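Local coordinates for AlyGC (Glaciecola chathamensis, PDB 5GKD), which is an alginate lyase of polysaccharide lyase family 6, which probably cleaves the alginate chain by beta-elimination, at residues Leu68-Asp82 and Leu100-Phe114. Residues are numbered along the deposited sequence; the frame is centred on the assembly and turned at random.
Sequences LAGEHLIVSGLVFKD and LASHSRVTQVVIDNF
Ile74 pairs with Arg105 and Phe80 with Ile111 in parallel register, the axes of strands 73-76 and 105-107 approaching to 4.8 Å and those of 78-81 and 109-112 to 4.7 Å, as expected for successive coils of the right-handed parallel beta-helix of the pectate lyase-like clan. At the corner, Gly77 N hydrogen-bonds to Gln108 O from above the Gln108 carbonyl plane. The preceding turn is fastened by Ser104: its OG, beside its own backbone N (chi1 -64°), accepts a hydrogen bond from Leu73 N at 3.3 Å and donates one to Ser102 O at 2.8 Å. An alanine here would remove both bonds, and Leu73 N would probably lose its partner in the neighbouring coil. Next to this turn His72 and His103 point the same way with planes 12° apart, yet the rings are slid so far that CB of His103, rather than its ring, lies over the His72 face. Leu68 CD1 meets Val106 CG2 at 4.0 Å on the inward side. At the far end Phe80 turns its ring edge toward the face of Phe114, the planes at 77°, while Val110 O lies in plane at the Phe80 edge. Phe80 CB sits over the centre of the Phe114 ring, 3.9 Å from its centroid.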
loop_
_atom_site.group_PDB
_atom_site.type_symbol
_atom_site.label_atom_id
_atom_site.label_comp_id
_atom_site.label_asym_id
_atom_site.label_seq_id
_atom_site.Cartn_x
_atom_site.Cartn_y
_atom_site.Cartn_z
ATOM N N LEU A 68 2.111 22.933 -26.011
ATOM C CA LEU A 68 2.089 23.981 -27.023
ATOM C C LEU A 68 2.697 25.251 -26.446
ATOM O O LEU A 68 2.434 25.597 -25.296
ATOM C CB LEU A 68 0.664 24.283 -27.497
ATOM C CG LEU A 68 -0.050 23.258 -28.362
ATOM C CD1 LEU A 68 -0.585 22.115 -27.502
ATOM C CD2 LEU A 68 -1.177 23.895 -29.185
ATOM N N ALA A 69 3.503 25.946 -27.243
ATOM C CA ALA A 69 4.121 27.188 -26.782
ATOM C C ALA A 69 4.304 28.130 -27.962
ATOM O O ALA A 69 4.766 27.701 -29.020
ATOM C CB ALA A 69 5.465 26.904 -26.097
ATOM N N GLY A 70 3.946 29.400 -27.789
ATOM C CA GLY A 70 3.988 30.332 -28.906
ATOM C C GLY A 70 2.613 30.814 -29.321
ATOM O O GLY A 70 1.785 31.098 -28.470
ATOM N N GLU A 71 2.329 30.892 -30.610
ATOM C CA GLU A 71 1.020 31.370 -31.025
ATOM C C GLU A 71 0.704 30.878 -32.426
ATOM O O GLU A 71 1.596 30.518 -33.198
ATOM C CB GLU A 71 0.936 32.905 -30.970
ATOM C CG GLU A 71 2.109 33.615 -31.603
ATOM C CD GLU A 71 1.904 35.120 -31.678
ATOM O OE1 GLU A 71 1.061 35.647 -30.928
ATOM O OE2 GLU A 71 2.558 35.775 -32.516
ATOM N N HIS A 72 -0.596 30.874 -32.740
ATOM C CA HIS A 72 -1.108 30.457 -34.043
ATOM C C HIS A 72 -0.660 29.040 -34.402
ATOM O O HIS A 72 -0.217 28.757 -35.514
ATOM C CB HIS A 72 -0.723 31.479 -35.115
ATOM C CG HIS A 72 -1.326 32.827 -34.863
ATOM N ND1 HIS A 72 -2.670 33.088 -35.048
ATOM C CD2 HIS A 72 -0.786 33.970 -34.374
ATOM C CE1 HIS A 72 -2.923 34.342 -34.715
ATOM N NE2 HIS A 72 -1.798 34.897 -34.296
ATOM N N LEU A 73 -0.813 28.132 -33.448
ATOM C CA LEU A 73 -0.517 26.723 -33.644
ATOM C C LEU A 73 -1.812 25.928 -33.741
ATOM O O LEU A 73 -2.839 26.313 -33.178
ATOM C CB LEU A 73 0.327 26.174 -32.488
ATOM C CG LEU A 73 1.515 27.061 -32.107
ATOM C CD1 LEU A 73 2.204 26.540 -30.845
ATOM C CD2 LEU A 73 2.514 27.174 -33.268
ATOM N N ILE A 74 -1.743 24.805 -34.446
ATOM C CA ILE A 74 -2.826 23.835 -34.506
ATOM C C ILE A 74 -2.240 22.441 -34.313
ATOM O O ILE A 74 -1.236 22.100 -34.939
ATOM C CB ILE A 74 -3.578 23.901 -35.840
ATOM C CG1 ILE A 74 -4.066 25.325 -36.113
ATOM C CG2 ILE A 74 -4.733 22.920 -35.820
ATOM C CD1 ILE A 74 -4.787 25.447 -37.436
ATOM N N VAL A 75 -2.858 21.638 -33.451
ATOM C CA VAL A 75 -2.492 20.236 -33.270
ATOM C C VAL A 75 -3.728 19.384 -33.539
ATOM O O VAL A 75 -4.797 19.656 -32.980
ATOM C CB VAL A 75 -1.958 19.963 -31.857
ATOM C CG1 VAL A 75 -1.617 18.490 -31.712
ATOM C CG2 VAL A 75 -0.752 20.820 -31.548
ATOM N N SER A 76 -3.588 18.350 -34.375
ATOM C CA SER A 76 -4.756 17.545 -34.717
ATOM C C SER A 76 -4.377 16.116 -35.084
ATOM O O SER A 76 -3.258 15.830 -35.510
ATOM C CB SER A 76 -5.550 18.163 -35.869
ATOM O OG SER A 76 -4.828 18.100 -37.076
ATOM N N GLY A 77 -5.345 15.224 -34.924
ATOM C CA GLY A 77 -5.218 13.879 -35.458
ATOM C C GLY A 77 -4.263 12.978 -34.715
ATOM O O GLY A 77 -3.517 12.224 -35.350
ATOM N N LEU A 78 -4.263 13.037 -33.384
ATOM C CA LEU A 78 -3.428 12.186 -32.547
ATOM C C LEU A 78 -4.304 11.397 -31.582
ATOM O O LEU A 78 -5.395 11.837 -31.203
ATOM C CB LEU A 78 -2.407 13.017 -31.741
ATOM C CG LEU A 78 -1.576 14.060 -32.502
ATOM C CD1 LEU A 78 -0.702 14.863 -31.551
ATOM C CD2 LEU A 78 -0.746 13.365 -33.582
ATOM N N VAL A 79 -3.804 10.240 -31.173
ATOM C CA VAL A 79 -4.445 9.392 -30.176
ATOM C C VAL A 79 -3.433 9.126 -29.068
ATOM O O VAL A 79 -2.372 8.541 -29.325
ATOM C CB VAL A 79 -4.936 8.065 -30.769
ATOM C CG1 VAL A 79 -5.578 7.200 -29.673
ATOM C CG2 VAL A 79 -5.924 8.305 -31.911
ATOM N N PHE A 80 -3.751 9.555 -27.842
ATOM C CA PHE A 80 -3.005 9.134 -26.662
ATOM C C PHE A 80 -3.715 7.930 -26.051
ATOM O O PHE A 80 -4.907 7.997 -25.739
ATOM C CB PHE A 80 -2.872 10.245 -25.619
ATOM C CG PHE A 80 -2.130 11.462 -26.091
ATOM C CD1 PHE A 80 -2.743 12.390 -26.933
ATOM C CD2 PHE A 80 -0.844 11.705 -25.667
ATOM C CE1 PHE A 80 -2.060 13.511 -27.380
ATOM C CE2 PHE A 80 -0.156 12.830 -26.098
ATOM C CZ PHE A 80 -0.766 13.733 -26.950
ATOM N N LYS A 81 -2.979 6.835 -25.886
ATOM C CA LYS A 81 -3.492 5.605 -25.298
ATOM C C LYS A 81 -2.296 4.793 -24.832
ATOM O O LYS A 81 -1.153 5.105 -25.168
ATOM C CB LYS A 81 -4.336 4.808 -26.301
ATOM C CG LYS A 81 -3.501 4.130 -27.383
ATOM C CD LYS A 81 -4.354 3.235 -28.272
ATOM C CE LYS A 81 -3.470 2.328 -29.107
ATOM N NZ LYS A 81 -4.244 1.457 -30.043
ATOM N N ASP A 82 -2.575 3.735 -24.071
ATOM C CA ASP A 82 -1.552 2.801 -23.577
ATOM C C ASP A 82 -0.399 3.539 -22.909
ATOM O O ASP A 82 0.769 3.306 -23.211
ATOM C CB ASP A 82 -1.022 1.905 -24.698
ATOM C CG ASP A 82 -2.105 1.064 -25.346
ATOM O OD1 ASP A 82 -3.101 0.727 -24.680
ATOM O OD2 ASP A 82 -1.952 0.732 -26.531
ATOM N N LEU A 100 3.851 30.589 -22.634
ATOM C CA LEU A 100 2.492 30.103 -22.842
ATOM C C LEU A 100 2.187 29.975 -24.331
ATOM O O LEU A 100 2.934 30.437 -25.191
ATOM C CB LEU A 100 1.468 31.052 -22.201
ATOM C CG LEU A 100 1.167 31.139 -20.696
ATOM C CD1 LEU A 100 2.188 30.437 -19.833
ATOM C CD2 LEU A 100 0.987 32.588 -20.281
ATOM N N ALA A 101 1.059 29.345 -24.629
ATOM C CA ALA A 101 0.490 29.352 -25.965
ATOM C C ALA A 101 -0.750 30.237 -25.983
ATOM O O ALA A 101 -1.542 30.226 -25.036
ATOM C CB ALA A 101 0.119 27.943 -26.423
ATOM N N SER A 102 -0.903 31.004 -27.058
ATOM C CA SER A 102 -2.083 31.810 -27.320
ATOM C C SER A 102 -2.511 31.599 -28.768
ATOM O O SER A 102 -1.728 31.153 -29.600
ATOM C CB SER A 102 -1.816 33.309 -27.057
ATOM O OG SER A 102 -1.840 33.611 -25.669
ATOM N N HIS A 103 -3.764 31.928 -29.066
ATOM C CA HIS A 103 -4.296 31.841 -30.435
ATOM C C HIS A 103 -4.027 30.482 -31.066
ATOM O O HIS A 103 -3.699 30.385 -32.243
ATOM C CB HIS A 103 -3.721 32.941 -31.323
ATOM C CG HIS A 103 -4.050 34.315 -30.847
ATOM N ND1 HIS A 103 -3.164 35.082 -30.120
ATOM C CD2 HIS A 103 -5.171 35.057 -30.987
ATOM C CE1 HIS A 103 -3.733 36.231 -29.818
ATOM N NE2 HIS A 103 -4.949 36.242 -30.335
ATOM N N SER A 104 -4.164 29.425 -30.277
ATOM C CA SER A 104 -3.770 28.093 -30.703
ATOM C C SER A 104 -4.924 27.127 -30.501
ATOM O O SER A 104 -5.844 27.368 -29.720
ATOM C CB SER A 104 -2.532 27.624 -29.940
ATOM O OG SER A 104 -1.444 28.466 -30.254
ATOM N N ARG A 105 -4.875 26.020 -31.218
ATOM C CA ARG A 105 -6.032 25.145 -31.306
ATOM C C ARG A 105 -5.600 23.690 -31.210
ATOM O O ARG A 105 -4.633 23.281 -31.857
ATOM C CB ARG A 105 -6.773 25.407 -32.612
ATOM C CG ARG A 105 -7.964 24.529 -32.844
ATOM C CD ARG A 105 -8.620 24.867 -34.169
ATOM N NE ARG A 105 -9.802 24.060 -34.413
ATOM C CZ ARG A 105 -10.431 24.001 -35.580
ATOM N NH1 ARG A 105 -11.512 23.247 -35.724
ATOM N NH2 ARG A 105 -9.984 24.725 -36.597
ATOM N N VAL A 106 -6.298 22.920 -30.383
ATOM C CA VAL A 106 -6.155 21.472 -30.351
ATOM C C VAL A 106 -7.493 20.895 -30.777
ATOM O O VAL A 106 -8.508 21.141 -30.119
ATOM C CB VAL A 106 -5.755 20.957 -28.959
ATOM C CG1 VAL A 106 -5.770 19.426 -28.926
ATOM C CG2 VAL A 106 -4.411 21.503 -28.544
ATOM N N THR A 107 -7.503 20.144 -31.869
ATOM C CA THR A 107 -8.742 19.656 -32.450
ATOM C C THR A 107 -8.541 18.227 -32.933
ATOM O O THR A 107 -7.466 17.870 -33.408
ATOM C CB THR A 107 -9.232 20.552 -33.607
ATOM O OG1 THR A 107 -10.471 20.056 -34.133
ATOM C CG2 THR A 107 -8.184 20.629 -34.736
ATOM N N GLN A 108 -9.565 17.400 -32.757
ATOM C CA GLN A 108 -9.540 16.039 -33.262
ATOM C C GLN A 108 -8.383 15.246 -32.664
ATOM O O GLN A 108 -7.650 14.547 -33.366
ATOM C CB GLN A 108 -9.487 16.024 -34.795
ATOM C CG GLN A 108 -10.703 16.665 -35.471
ATOM C CD GLN A 108 -10.838 16.255 -36.929
ATOM O OE1 GLN A 108 -10.785 15.081 -37.241
ATOM N NE2 GLN A 108 -11.014 17.222 -37.816
ATOM N N VAL A 109 -8.209 15.349 -31.355
ATOM C CA VAL A 109 -7.317 14.410 -30.702
ATOM C C VAL A 109 -8.076 13.631 -29.638
ATOM O O VAL A 109 -8.992 14.131 -28.974
ATOM C CB VAL A 109 -6.020 15.040 -30.138
ATOM C CG1 VAL A 109 -5.776 16.426 -30.649
ATOM C CG2 VAL A 109 -5.904 14.915 -28.634
ATOM N N VAL A 110 -7.689 12.366 -29.518
ATOM C CA VAL A 110 -8.296 11.399 -28.626
ATOM C C VAL A 110 -7.349 11.181 -27.455
ATOM O O VAL A 110 -6.141 11.006 -27.652
ATOM C CB VAL A 110 -8.557 10.067 -29.354
ATOM C CG1 VAL A 110 -9.065 9.024 -28.389
ATOM C CG2 VAL A 110 -9.504 10.250 -30.531
ATOM N N ILE A 111 -7.891 11.165 -26.245
ATOM C CA ILE A 111 -7.202 10.608 -25.093
ATOM C C ILE A 111 -8.089 9.511 -24.532
ATOM O O ILE A 111 -9.208 9.783 -24.081
ATOM C CB ILE A 111 -6.894 11.662 -24.024
ATOM C CG1 ILE A 111 -6.110 12.830 -24.637
ATOM C CG2 ILE A 111 -6.154 10.990 -22.862
ATOM C CD1 ILE A 111 -5.714 13.913 -23.639
ATOM N N ASP A 112 -7.590 8.278 -24.552
ATOM C CA ASP A 112 -8.393 7.087 -24.275
ATOM C C ASP A 112 -7.704 6.286 -23.177
ATOM O O ASP A 112 -6.707 5.596 -23.427
ATOM C CB ASP A 112 -8.562 6.258 -25.546
ATOM C CG ASP A 112 -9.439 5.053 -25.346
ATOM O OD1 ASP A 112 -9.829 4.769 -24.204
ATOM O OD2 ASP A 112 -9.735 4.369 -26.340
ATOM N N ASN A 113 -8.231 6.392 -21.964
ATOM C CA ASN A 113 -7.771 5.586 -20.842
ATOM C C ASN A 113 -6.264 5.705 -20.631
ATOM O O ASN A 113 -5.587 4.737 -20.286
ATOM C CB ASN A 113 -8.190 4.124 -21.024
ATOM C CG ASN A 113 -9.604 3.890 -20.553
ATOM O OD1 ASN A 113 -9.834 3.637 -19.375
ATOM N ND2 ASN A 113 -10.563 4.032 -21.460
ATOM N N PHE A 114 -5.750 6.916 -20.812
ATOM C CA PHE A 114 -4.349 7.295 -20.601
ATOM C C PHE A 114 -4.076 7.623 -19.133
ATOM O O PHE A 114 -3.541 8.687 -18.801
ATOM C CB PHE A 114 -4.044 8.493 -21.497
ATOM C CG PHE A 114 -2.616 8.630 -21.908
ATOM C CD1 PHE A 114 -2.051 7.729 -22.798
ATOM C CD2 PHE A 114 -1.866 9.708 -21.483
ATOM C CE1 PHE A 114 -0.743 7.885 -23.220
ATOM C CE2 PHE A 114 -0.553 9.881 -21.905
ATOM C CZ PHE A 114 0.015 8.958 -22.767
HETATM O O HOH W 1 -4.663 31.377 -35.450
HETATM O O HOH W 2 -4.260 28.453 -34.282
HETATM O O HOH W 3 -5.307 3.169 -23.082
#